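Local structure of alpha-L-arabinosidase (Xanthomonas axonopodis pv. citri, 6D25) at residues Q47-F52 against P403-T408; F197-E202 against D217-Y222; A307-Y312 against A363-M368; T394-A399 against A489-A494. The protein is a GH51 alpha-L-arabinofuranosidase that probably removes arabinofuranose side groups from arabinoxylans, including those on internally di-substituted residues. One frame throughout, in Å; residues are numbered along the deposited sequence.

Interaction 1 of 4, residues Q47-F52 against P403-T408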
loop_
_atom_site.group_PDB
_atom_site.type_symbol
_atom_site.label_atom_id
_atom_site.label_comp_id
_atom_site.label_asym_id
_atom_site.label_seq_id
_atom_site.Cartn_x
_atom_site.Cartn_y
_atom_site.Cartn_z
ATOM N N GLN A 47 17.878 5.577 28.067
ATOM C CA GLN A 47 17.617 5.673 26.629
ATOM C C GLN A 47 17.353 7.129 26.215
ATOM O O GLN A 47 17.270 7.414 25.026
ATOM C CB GLN A 47 16.428 4.805 26.217
ATOM C CG GLN A 47 16.498 3.354 26.663
ATOM C CD GLN A 47 17.735 2.620 26.212
ATOM O OE1 GLN A 47 18.355 2.987 25.232
ATOM N NE2 GLN A 47 18.066 1.554 26.928
ATOM N N LEU A 48 17.259 8.056 27.181
ATOM C CA LEU A 48 17.210 9.477 26.851
ATOM C C LEU A 48 18.519 9.953 26.202
ATOM O O LEU A 48 18.554 11.035 25.603
ATOM C CB LEU A 48 16.934 10.266 28.146
ATOM C CG LEU A 48 15.528 10.107 28.728
ATOM C CD1 LEU A 48 15.389 10.937 29.986
ATOM C CD2 LEU A 48 14.456 10.470 27.718
ATOM N N PHE A 49 19.571 9.175 26.300
ATOM C CA PHE A 49 20.894 9.519 25.762
ATOM C C PHE A 49 21.177 8.752 24.466
ATOM O O PHE A 49 22.351 8.547 24.122
ATOM C CB PHE A 49 21.949 9.237 26.844
ATOM C CG PHE A 49 21.712 10.102 28.059
ATOM C CD1 PHE A 49 22.080 11.433 28.045
ATOM C CD2 PHE A 49 20.985 9.637 29.137
ATOM C CE1 PHE A 49 21.772 12.271 29.119
ATOM C CE2 PHE A 49 20.740 10.442 30.236
ATOM C CZ PHE A 49 21.093 11.781 30.208
ATOM N N GLY A 50 20.129 8.364 23.751
ATOM C CA GLY A 50 20.282 7.658 22.485
ATOM C C GLY A 50 20.988 8.488 21.429
ATOM O O GLY A 50 20.992 9.764 21.448
ATOM N N GLN A 51 21.637 7.748 20.517
ATOM C CA GLN A 51 22.320 8.306 19.371
ATOM C C GLN A 51 21.575 7.856 18.102
ATOM O O GLN A 51 20.690 7.000 18.131
ATOM C CB GLN A 51 23.778 7.855 19.348
ATOM C CG GLN A 51 24.584 8.210 20.603
ATOM C CD GLN A 51 24.987 9.669 20.675
ATOM O OE1 GLN A 51 24.967 10.402 19.685
ATOM N NE2 GLN A 51 25.358 10.109 21.870
ATOM N N PHE A 52 21.948 8.476 16.991
ATOM C CA PHE A 52 21.251 8.337 15.735
ATOM C C PHE A 52 22.267 8.445 14.608
ATOM O O PHE A 52 22.868 9.498 14.420
ATOM C CB PHE A 52 20.159 9.416 15.683
ATOM C CG PHE A 52 19.437 9.598 14.382
ATOM C CD1 PHE A 52 19.278 8.541 13.484
ATOM C CD2 PHE A 52 18.901 10.837 14.064
ATOM C CE1 PHE A 52 18.633 8.752 12.275
ATOM C CE2 PHE A 52 18.262 11.036 12.842
ATOM C CZ PHE A 52 18.127 9.995 11.963
ATOM N N PRO A 403 25.765 10.208 34.865
ATOM C CA PRO A 403 25.092 9.764 36.079
ATOM C C PRO A 403 23.549 9.796 36.010
ATOM O O PRO A 403 22.905 9.144 36.820
ATOM C CB PRO A 403 25.583 10.745 37.151
ATOM C CG PRO A 403 26.925 11.254 36.617
ATOM C CD PRO A 403 26.699 11.302 35.130
ATOM N N TYR A 404 22.966 10.521 35.051
ATOM C CA TYR A 404 21.529 10.530 34.839
ATOM C C TYR A 404 21.019 9.201 34.254
ATOM O O TYR A 404 19.817 8.948 34.310
ATOM C CB TYR A 404 21.121 11.680 33.918
ATOM C CG TYR A 404 21.021 13.040 34.569
ATOM C CD1 TYR A 404 21.999 13.517 35.412
ATOM C CD2 TYR A 404 19.924 13.849 34.333
ATOM C CE1 TYR A 404 21.889 14.757 36.033
ATOM C CE2 TYR A 404 19.797 15.100 34.928
ATOM C CZ TYR A 404 20.780 15.553 35.790
ATOM O OH TYR A 404 20.665 16.787 36.371
ATOM N N GLN A 405 21.890 8.342 33.707
ATOM C CA GLN A 405 21.442 7.125 33.042
ATOM C C GLN A 405 20.802 6.173 34.063
ATOM O O GLN A 405 21.476 5.692 34.967
ATOM C CB GLN A 405 22.619 6.418 32.348
ATOM C CG GLN A 405 23.119 7.226 31.158
ATOM C CD GLN A 405 24.042 6.443 30.268
ATOM O OE1 GLN A 405 24.044 5.209 30.301
ATOM N NE2 GLN A 405 24.788 7.144 29.409
ATOM N N ASP A 406 19.480 5.968 33.935
ATOM C CA ASP A 406 18.709 5.108 34.829
ATOM C C ASP A 406 18.726 5.639 36.268
ATOM O O ASP A 406 18.578 4.874 37.217
ATOM C CB ASP A 406 19.143 3.639 34.705
ATOM C CG ASP A 406 18.709 3.000 33.379
ATOM O OD1 ASP A 406 17.736 3.520 32.730
ATOM O OD2 ASP A 406 19.346 1.982 32.999
ATOM N N ALA A 407 18.889 6.930 36.416
ATOM C CA ALA A 407 18.855 7.573 37.732
ATOM C C ALA A 407 17.394 7.799 38.123
ATOM O O ALA A 407 16.462 7.462 37.358
ATOM C CB ALA A 407 19.604 8.890 37.698
ATOM N N THR A 408 17.215 8.356 39.315
ATOM C CA THR A 408 15.918 8.729 39.841
ATOM C C THR A 408 15.807 10.265 39.791
ATOM O O THR A 408 16.653 10.975 40.346
ATOM C CB THR A 408 15.765 8.216 41.281
ATOM O OG1 THR A 408 15.870 6.798 41.283
ATOM C CG2 THR A 408 14.464 8.614 41.934
#
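The bend carrying Phe49, closed by Gly50 N to Gln47 O, faces the type II beta turn from Tyr404 to Ala407, whose Ala407 N to Tyr404 O bond is 3.1 Å long. In the (beta/alpha)8 barrel of this enzyme the bend leads into strand 51-52, whereas the turn carries the chain from helix 393-400 to strand 407-421 of the C-terminal beta sheet. The contact is therefore a buried seam between barrel and sheet, and no hydrogen bond crosses it.

Phe49 has its CG beside the backbone N (chi1 -62°), and the ring presents its CD2-CE2-CZ side to the turn. CZ meets Tyr404 CB at 3.7 Å, while CD2 lies 3.8 Å from Gln405 CG; both methylenes approach the ring at a slant. Tyr404 offers only the root of its side chain, since its ring turns off toward the sheet and its OH bonds Ser432 OG. Gln405 runs extended beyond CG, with its amide plane tilted 24° from the Phe49 ring. The Phe49 ring also meets that of Phe356, and the side chain packs on Phe398. The amide of Gln405 is held loosely, NE2 making weak hydrogen bonds to Ile89 O and Ala90 O.

Interaction 2 of 4, residues F197-E202 against D217-Y222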
loop_
_atom_site.group_PDB
_atom_site.type_symbol
_atom_site.label_atom_id
_atom_site.label_comp_id
_atom_site.label_asym_id
_atom_site.label_seq_id
_atom_site.Cartn_x
_atom_site.Cartn_y
_atom_site.Cartn_z
ATOM N N PHE A 197 12.183 -1.197 17.283
ATOM C CA PHE A 197 11.978 -1.261 15.838
ATOM C C PHE A 197 11.009 -0.138 15.442
ATOM O O PHE A 197 9.848 -0.118 15.904
ATOM C CB PHE A 197 11.405 -2.621 15.426
ATOM C CG PHE A 197 11.542 -2.913 13.959
ATOM C CD1 PHE A 197 10.709 -2.322 13.043
ATOM C CD2 PHE A 197 12.545 -3.750 13.504
ATOM C CE1 PHE A 197 10.839 -2.583 11.682
ATOM C CE2 PHE A 197 12.716 -3.997 12.148
ATOM C CZ PHE A 197 11.880 -3.391 11.244
ATOM N N GLY A 198 11.514 0.809 14.665
ATOM C CA GLY A 198 10.716 1.944 14.151
ATOM C C GLY A 198 9.914 1.548 12.922
ATOM O O GLY A 198 10.461 1.046 11.929
ATOM N N VAL A 199 8.625 1.756 12.982
ATOM C CA VAL A 199 7.725 1.371 11.892
ATOM C C VAL A 199 7.391 2.607 11.068
ATOM O O VAL A 199 6.263 3.127 11.114
ATOM C CB VAL A 199 6.492 0.627 12.412
ATOM C CG1 VAL A 199 5.674 0.063 11.277
ATOM C CG2 VAL A 199 6.881 -0.499 13.350
ATOM N N GLY A 200 8.394 3.038 10.304
ATOM C CA GLY A 200 8.305 4.242 9.452
ATOM C C GLY A 200 8.919 5.443 10.112
ATOM O O GLY A 200 8.923 5.546 11.331
ATOM N N ASN A 201 9.472 6.334 9.300
ATOM C CA ASN A 201 10.219 7.530 9.762
ATOM C C ASN A 201 9.671 8.766 9.007
ATOM O O ASN A 201 9.514 8.769 7.833
ATOM C CB ASN A 201 11.714 7.323 9.539
ATOM C CG ASN A 201 12.212 5.962 10.016
ATOM O OD1 ASN A 201 12.522 5.803 11.224
ATOM N ND2 ASN A 201 12.124 4.921 9.149
ATOM N N GLU A 202 9.264 9.796 9.685
ATOM C CA GLU A 202 8.886 11.067 9.012
ATOM C C GLU A 202 7.839 10.778 7.901
ATOM O O GLU A 202 7.958 11.240 6.762
ATOM C CB GLU A 202 10.135 11.813 8.487
ATOM C CG GLU A 202 11.119 12.343 9.571
ATOM C CD GLU A 202 11.890 13.664 9.293
ATOM O OE1 GLU A 202 11.841 14.166 8.125
ATOM O OE2 GLU A 202 12.549 14.248 10.277
ATOM N N ASP A 217 -3.403 4.048 9.429
ATOM C CA ASP A 217 -3.800 2.788 8.762
ATOM C C ASP A 217 -2.567 2.013 8.327
ATOM O O ASP A 217 -2.452 0.784 8.539
ATOM C CB ASP A 217 -4.738 3.055 7.584
ATOM C CG ASP A 217 -6.138 3.471 7.988
ATOM O OD1 ASP A 217 -6.623 3.007 9.055
ATOM O OD2 ASP A 217 -6.772 4.230 7.216
ATOM N N VAL A 218 -1.610 2.714 7.729
ATOM C CA VAL A 218 -0.394 2.074 7.259
ATOM C C VAL A 218 0.412 1.501 8.449
ATOM O O VAL A 218 0.896 0.367 8.397
ATOM C CB VAL A 218 0.440 3.065 6.431
ATOM C CG1 VAL A 218 1.808 2.515 6.106
ATOM C CG2 VAL A 218 -0.277 3.426 5.144
ATOM N N PHE A 219 0.562 2.278 9.508
ATOM C CA PHE A 219 1.261 1.819 10.709
ATOM C C PHE A 219 0.578 0.553 11.261
ATOM O O PHE A 219 1.257 -0.437 11.534
ATOM C CB PHE A 219 1.344 2.910 11.793
ATOM C CG PHE A 219 1.815 2.343 13.106
ATOM C CD1 PHE A 219 3.122 1.932 13.287
ATOM C CD2 PHE A 219 0.905 2.094 14.115
ATOM C CE1 PHE A 219 3.517 1.316 14.466
ATOM C CE2 PHE A 219 1.298 1.494 15.307
ATOM C CZ PHE A 219 2.600 1.078 15.455
ATOM N N ARG A 220 -0.727 0.613 11.458
ATOM C CA ARG A 220 -1.457 -0.548 11.992
ATOM C C ARG A 220 -1.171 -1.815 11.164
ATOM O O ARG A 220 -0.980 -2.912 11.725
ATOM C CB ARG A 220 -2.957 -0.247 12.049
ATOM C CG ARG A 220 -3.320 0.672 13.212
ATOM C CD ARG A 220 -4.720 1.178 13.151
ATOM N NE ARG A 220 -5.714 0.113 13.167
ATOM C CZ ARG A 220 -6.965 0.259 13.512
ATOM N NH1 ARG A 220 -7.426 1.476 13.865
ATOM N NH2 ARG A 220 -7.770 -0.804 13.383
ATOM N N ARG A 221 -1.176 -1.680 9.835
ATOM C CA ARG A 221 -0.938 -2.794 8.940
ATOM C C ARG A 221 0.513 -3.257 9.047
ATOM O O ARG A 221 0.772 -4.466 9.255
ATOM C CB ARG A 221 -1.245 -2.412 7.498
ATOM C CG ARG A 221 -0.947 -3.468 6.450
ATOM C CD ARG A 221 -1.351 -2.933 5.106
ATOM N NE ARG A 221 -1.229 -3.902 4.031
ATOM C CZ ARG A 221 -1.516 -3.649 2.761
ATOM N NH1 ARG A 221 -1.831 -2.406 2.360
ATOM N NH2 ARG A 221 -1.456 -4.651 1.890
ATOM N N TYR A 222 1.483 -2.365 8.879
ATOM C CA TYR A 222 2.865 -2.800 8.788
ATOM C C TYR A 222 3.365 -3.360 10.140
ATOM O O TYR A 222 4.161 -4.333 10.160
ATOM C CB TYR A 222 3.782 -1.667 8.331
ATOM C CG TYR A 222 3.829 -1.445 6.843
ATOM C CD1 TYR A 222 2.709 -1.031 6.144
ATOM C CD2 TYR A 222 4.977 -1.730 6.106
ATOM C CE1 TYR A 222 2.736 -0.861 4.774
ATOM C CE2 TYR A 222 5.023 -1.560 4.742
ATOM C CZ TYR A 222 3.897 -1.125 4.065
ATOM O OH TYR A 222 3.912 -0.949 2.691
#
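Val199 packs against Phe219 and Tyr222, joining strand 196-199, the fourth of the (beta/alpha)8 barrel, to helix 212-224, the helical arm of the beta-alpha-beta unit that continues into strand 235-238. Everything that passes between these two segments is apolar. Val199 CB lies 3.7 Å from Phe219 CE1, close to the plane of the ring, so the valine meets the ring at its edge. Its two methyls divide: CG1, anti to the backbone N (chi1 -172°), rests on Phe219 CD1 at 3.7 Å and on Tyr222 CB at 3.9 Å, while CG2 touches Phe219 CE1 at 4.0 Å. The ring of Phe219 continues onto Met252 and Ala256 of the next helix.

Polar bonding lies around this apolar patch. Tyr222 turns its ring away from the strand, and its OH bonds both Ala159 O and Arg221 NH2 of the third subunit. Asp217 forms a salt bridge with Arg211 of the second subunit, placing the outward side of the helix in the trimer interface. Asn201-Glu202, just after the fourth strand, is consistent with the conserved Asn-Glu pair of clan GH-A glycosidases. The carbonyl Val199 O, buried by this contact, has no hydrogen-bond partner in the model.

Interaction 3 of 4, residues A307-Y312 against A363-M368; sequences AIMDKY and AERVRM
The guanidinium of Arg365 carries Met309 CB on one face, 3.6 Å above the plane and over its centre, and receives Asp310 at its edge. There Arg365 NH2 donates to Asp310 OD1 at 2.8 Å with an N-H...O angle of 168°, forming a salt bridge through the anti lone pair of the carboxylate oxygen, which lies almost in the guanidinium plane. OD1 alone takes the bond, on the side away from the other oxygen, and the two planes are 33° apart. At the same edge Arg365 NE donates to a water at 2.9 Å; this water also lies beside Asp310 OD1, but too close for that approach to be trusted.

These residues join the C-terminal part of helix 285-312, on the outside of the (beta/alpha)8 barrel, to the loop entering its last strand, 366-371. The Arg365 chain bends at chi2 and chi3, which turns the guanidinium over Met309; Arg365 CD lies 4.1 Å from Met309 SD. Met309 CE packs beside Arg365 NH1, at 3.8 Å. NH1 itself is gripped from beyond the two segments by Asp313 OD2, in a second salt bridge, and by Val318 O. Two residues along, Arg367 NH2 donates to Glu364 O at 2.9 Å, in the carbonyl plane, and also bonds Lys316 O.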
loop_
_atom_site.group_PDB
_atom_site.type_symbol
_atom_site.label_atom_id
_atom_site.label_comp_id
_atom_site.label_asym_id
_atom_site.label_seq_id
_atom_site.Cartn_x
_atom_site.Cartn_y
_atom_site.Cartn_z
ATOM N N ALA A 307 -0.035 15.541 26.974
ATOM C CA ALA A 307 -1.412 15.680 27.440
ATOM C C ALA A 307 -2.363 14.995 26.454
ATOM O O ALA A 307 -3.385 14.393 26.855
ATOM C CB ALA A 307 -1.757 17.142 27.637
ATOM N N ILE A 308 -2.064 15.062 25.169
ATOM C CA ILE A 308 -2.876 14.332 24.196
ATOM C C ILE A 308 -2.725 12.816 24.403
ATOM O O ILE A 308 -3.728 12.072 24.343
ATOM C CB ILE A 308 -2.512 14.757 22.752
ATOM C CG1 ILE A 308 -2.842 16.228 22.528
ATOM C CG2 ILE A 308 -3.230 13.864 21.750
ATOM C CD1 ILE A 308 -2.217 16.817 21.328
ATOM N N MET A 309 -1.502 12.350 24.604
ATOM C CA MET A 309 -1.265 10.928 24.842
ATOM C C MET A 309 -2.002 10.470 26.109
ATOM O O MET A 309 -2.526 9.362 26.119
ATOM C CB MET A 309 0.227 10.607 24.958
ATOM C CG MET A 309 0.958 10.863 23.675
ATOM S SD MET A 309 2.729 10.665 23.768
ATOM C CE MET A 309 2.892 8.871 23.632
ATOM N N ASP A 310 -2.119 11.334 27.126
ATOM C CA ASP A 310 -2.789 10.974 28.363
ATOM C C ASP A 310 -4.273 10.679 28.121
ATOM O O ASP A 310 -4.846 9.880 28.833
ATOM C CB ASP A 310 -2.683 12.078 29.407
ATOM C CG ASP A 310 -1.300 12.279 30.025
ATOM O OD1 ASP A 310 -0.412 11.382 29.874
ATOM O OD2 ASP A 310 -1.082 13.375 30.621
ATOM N N LYS A 311 -4.899 11.330 27.133
ATOM C CA LYS A 311 -6.329 11.132 26.881
ATOM C C LYS A 311 -6.580 9.700 26.423
ATOM O O LYS A 311 -7.601 9.172 26.757
ATOM C CB LYS A 311 -6.851 12.026 25.751
ATOM C CG LYS A 311 -6.727 13.507 25.992
ATOM C CD LYS A 311 -7.063 14.324 24.748
ATOM C CE LYS A 311 -8.133 13.740 23.842
ATOM N NZ LYS A 311 -8.499 14.734 22.801
ATOM N N TYR A 312 -5.677 9.118 25.645
ATOM C CA TYR A 312 -5.895 7.789 25.072
ATOM C C TYR A 312 -5.127 6.717 25.847
ATOM O O TYR A 312 -5.510 5.562 25.790
ATOM C CB TYR A 312 -5.490 7.781 23.592
ATOM C CG TYR A 312 -6.388 8.688 22.782
ATOM C CD1 TYR A 312 -7.699 8.319 22.531
ATOM C CD2 TYR A 312 -5.963 9.945 22.388
ATOM C CE1 TYR A 312 -8.566 9.160 21.858
ATOM C CE2 TYR A 312 -6.819 10.787 21.702
ATOM C CZ TYR A 312 -8.113 10.385 21.422
ATOM O OH TYR A 312 -8.962 11.226 20.754
ATOM N N ALA A 363 10.054 12.466 32.844
ATOM C CA ALA A 363 10.656 11.118 32.750
ATOM C C ALA A 363 9.590 10.019 32.789
ATOM O O ALA A 363 9.888 8.906 32.391
ATOM C CB ALA A 363 11.644 10.922 33.882
ATOM N N GLU A 364 8.396 10.284 33.303
ATOM C CA GLU A 364 7.378 9.199 33.295
ATOM C C GLU A 364 6.901 8.894 31.865
ATOM O O GLU A 364 6.621 7.723 31.554
ATOM C CB GLU A 364 6.177 9.438 34.211
ATOM C CG GLU A 364 5.709 10.867 34.269
ATOM C CD GLU A 364 6.632 11.786 35.080
ATOM O OE1 GLU A 364 7.255 12.739 34.437
ATOM O OE2 GLU A 364 6.783 11.511 36.343
ATOM N N ARG A 365 6.877 9.901 31.005
ATOM C CA ARG A 365 6.344 9.698 29.642
ATOM C C ARG A 365 7.482 9.631 28.627
ATOM O O ARG A 365 7.448 8.797 27.728
ATOM C CB ARG A 365 5.368 10.818 29.307
ATOM C CG ARG A 365 4.842 10.768 27.871
ATOM C CD ARG A 365 3.922 9.600 27.529
ATOM N NE ARG A 365 2.590 9.786 28.077
ATOM C CZ ARG A 365 1.579 8.944 27.852
ATOM N NH1 ARG A 365 1.786 7.873 27.092
ATOM N NH2 ARG A 365 0.369 9.195 28.366
ATOM N N VAL A 366 8.447 10.552 28.724
ATOM C CA VAL A 366 9.546 10.593 27.781
ATOM C C VAL A 366 10.624 9.615 28.246
ATOM O O VAL A 366 11.327 9.892 29.258
ATOM C CB VAL A 366 10.117 12.012 27.621
ATOM C CG1 VAL A 366 11.237 12.024 26.592
ATOM C CG2 VAL A 366 9.037 13.012 27.219
ATOM N N ARG A 367 10.735 8.496 27.538
ATOM C CA ARG A 367 11.581 7.411 28.026
ATOM C C ARG A 367 12.644 7.022 26.987
ATOM O O ARG A 367 13.443 6.117 27.258
ATOM C CB ARG A 367 10.715 6.197 28.387
ATOM C CG ARG A 367 9.697 6.507 29.476
ATOM C CD ARG A 367 9.038 5.323 30.132
ATOM N NE ARG A 367 8.221 4.528 29.286
ATOM C CZ ARG A 367 6.883 4.542 29.240
ATOM N NH1 ARG A 367 6.301 3.613 28.504
ATOM N NH2 ARG A 367 6.168 5.442 29.888
ATOM N N MET A 368 12.686 7.711 25.861
ATOM C CA MET A 368 13.747 7.547 24.864
ATOM C C MET A 368 13.938 8.882 24.129
ATOM O O MET A 368 12.977 9.619 23.914
ATOM C CB MET A 368 13.381 6.494 23.805
ATOM C CG MET A 368 13.076 5.109 24.380
ATOM S SD MET A 368 12.641 3.918 23.059
ATOM C CE MET A 368 14.246 3.801 22.255
HETATM O O HOH W 1 1.962 11.827 29.990
#

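Interaction 4 of 4, residues T394-A399 against A489-A494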
loop_
_atom_site.group_PDB
_atom_site.type_symbol
_atom_site.label_atom_id
_atom_site.label_comp_id
_atom_site.label_asym_id
_atom_site.label_seq_id
_atom_site.Cartn_x
_atom_site.Cartn_y
_atom_site.Cartn_z
ATOM N N THR A 394 29.269 19.002 22.627
ATOM C CA THR A 394 28.064 18.233 22.889
ATOM C C THR A 394 28.432 16.873 23.484
ATOM O O THR A 394 27.779 16.424 24.415
ATOM C CB THR A 394 27.230 18.073 21.608
ATOM O OG1 THR A 394 26.833 19.360 21.168
ATOM C CG2 THR A 394 26.015 17.187 21.801
ATOM N N TYR A 395 29.457 16.212 22.966
ATOM C CA TYR A 395 29.972 14.960 23.531
ATOM C C TYR A 395 30.204 15.097 25.028
ATOM O O TYR A 395 29.837 14.206 25.817
ATOM C CB TYR A 395 31.276 14.555 22.846
ATOM C CG TYR A 395 31.958 13.340 23.413
ATOM C CD1 TYR A 395 32.847 13.413 24.469
ATOM C CD2 TYR A 395 31.717 12.084 22.879
ATOM C CE1 TYR A 395 33.462 12.286 24.993
ATOM C CE2 TYR A 395 32.348 10.951 23.370
ATOM C CZ TYR A 395 33.237 11.048 24.426
ATOM O OH TYR A 395 33.846 9.906 24.892
ATOM N N HIS A 396 30.856 16.195 25.407
ATOM C CA HIS A 396 31.217 16.415 26.806
ATOM C C HIS A 396 29.959 16.574 27.656
ATOM O O HIS A 396 29.981 16.200 28.833
ATOM C CB HIS A 396 32.139 17.619 26.943
ATOM C CG HIS A 396 33.454 17.410 26.273
ATOM N ND1 HIS A 396 34.242 16.289 26.506
ATOM C CD2 HIS A 396 34.131 18.160 25.370
ATOM C CE1 HIS A 396 35.366 16.395 25.823
ATOM N NE2 HIS A 396 35.288 17.501 25.075
ATOM N N VAL A 397 28.870 17.091 27.100
ATOM C CA VAL A 397 27.635 17.174 27.890
ATOM C C VAL A 397 27.035 15.766 28.098
ATOM O O VAL A 397 26.588 15.435 29.218
ATOM C CB VAL A 397 26.621 18.139 27.269
ATOM C CG1 VAL A 397 25.391 18.256 28.170
ATOM C CG2 VAL A 397 27.218 19.517 27.041
ATOM N N PHE A 398 27.053 14.924 27.077
ATOM C CA PHE A 398 26.657 13.502 27.259
ATOM C C PHE A 398 27.511 12.856 28.357
ATOM O O PHE A 398 26.957 12.136 29.210
ATOM C CB PHE A 398 26.757 12.717 25.947
ATOM C CG PHE A 398 25.568 12.910 25.035
ATOM C CD1 PHE A 398 25.351 14.100 24.371
ATOM C CD2 PHE A 398 24.636 11.889 24.868
ATOM C CE1 PHE A 398 24.248 14.265 23.551
ATOM C CE2 PHE A 398 23.533 12.054 24.050
ATOM C CZ PHE A 398 23.338 13.226 23.394
ATOM N N ALA A 399 28.826 13.128 28.348
ATOM C CA ALA A 399 29.725 12.602 29.383
ATOM C C ALA A 399 29.322 13.141 30.770
ATOM O O ALA A 399 29.204 12.378 31.704
ATOM C CB ALA A 399 31.167 12.948 29.084
ATOM N N ALA A 489 39.605 23.066 23.218
ATOM C CA ALA A 489 39.237 24.468 23.448
ATOM C C ALA A 489 37.996 24.515 24.356
ATOM O O ALA A 489 37.848 25.467 25.096
ATOM C CB ALA A 489 38.960 25.186 22.130
ATOM N N VAL A 490 37.084 23.544 24.228
ATOM C CA VAL A 490 35.878 23.474 25.052
ATOM C C VAL A 490 35.854 22.074 25.667
ATOM O O VAL A 490 35.599 21.112 24.958
ATOM C CB VAL A 490 34.584 23.727 24.257
ATOM C CG1 VAL A 490 33.367 23.824 25.167
ATOM C CG2 VAL A 490 34.682 25.001 23.431
ATOM N N ALA A 491 36.166 21.983 26.975
ATOM C CA ALA A 491 36.246 20.642 27.595
ATOM C C ALA A 491 36.126 20.796 29.102
ATOM O O ALA A 491 36.531 21.810 29.643
ATOM C CB ALA A 491 37.553 19.953 27.238
ATOM N N PRO A 492 35.582 19.760 29.763
ATOM C CA PRO A 492 35.224 19.914 31.145
ATOM C C PRO A 492 36.475 19.879 32.032
ATOM O O PRO A 492 37.398 19.153 31.734
ATOM C CB PRO A 492 34.249 18.760 31.440
ATOM C CG PRO A 492 34.530 17.741 30.389
ATOM C CD PRO A 492 35.129 18.496 29.224
ATOM N N VAL A 493 36.456 20.661 33.096
ATOM C CA VAL A 493 37.516 20.683 34.086
ATOM C C VAL A 493 36.883 20.719 35.479
ATOM O O VAL A 493 35.662 20.986 35.606
ATOM C CB VAL A 493 38.439 21.901 33.867
ATOM C CG1 VAL A 493 39.139 21.847 32.524
ATOM C CG2 VAL A 493 37.700 23.245 34.106
ATOM N N ALA A 494 37.705 20.502 36.500
ATOM C CA ALA A 494 37.225 20.562 37.879
ATOM C C ALA A 494 36.621 21.940 38.175
ATOM O O ALA A 494 37.179 22.960 37.805
ATOM C CB ALA A 494 38.331 20.216 38.856
#
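His396 lies with one ring face against Pro492, whose CD stands 3.7 Å from the ring centroid and 20° off the normal in a CH-pi contact displaced toward the CG-ND1 rim. Ala491 CA makes a second, longer CH-pi contact over the ring, 4.3 Å from its centroid, and Ala491 CB lies 4.0 Å from His396 NE2. Val490 contributes only backbone here: its O comes to 3.3 Å from His396 CD2, approaching the ring obliquely, a packing contact with no hydrogen bond assigned. One imidazole thus touches three successive residues, Val490 to Pro492.

The ring is brought there by chi1 of -65°, which sets CG beside the backbone N and directs the side chain off helix 393-400 toward the loop. The proline and histidine side chains meet at about a right angle. On the loop side, Val490 N is held by Asn482 OD1, and Val493 makes a backbone hydrogen bond with Ile472.

Helix 393-400 comes after the last barrel strand, 366-371, with the short strands 382-385 and 388-391 between them, and its Val397 packs on Ala349, Ala352 and Phe356 of helix 346-361. Val397 and Pro492 both rest on Leu473 of strand 468-473, which pairs antiparallel with strand 493-494 in the C-terminal beta sheet.

Interactions 1 and 4 both tie the barrel to the C-terminal beta sheet and touch each other through Phe398, which packs on Phe49 and Gln51; interactions 1, 2 and 3 are buried, interaction 4 only partly so. Interactions 2 and 3 each join a barrel strand or its entry loop to an outer helix, at separate places on the same parallel sheet. Interaction 3 meets interaction 1 where Leu48 packs on Val366, since the first and last barrel strands are neighbours. Chemistry varies accordingly: interactions 1 and 2 are apolar, interaction 4 relies on CH-pi packing, and interaction 3 alone has a salt bridge across its segments. Only interaction 2 borders other subunits.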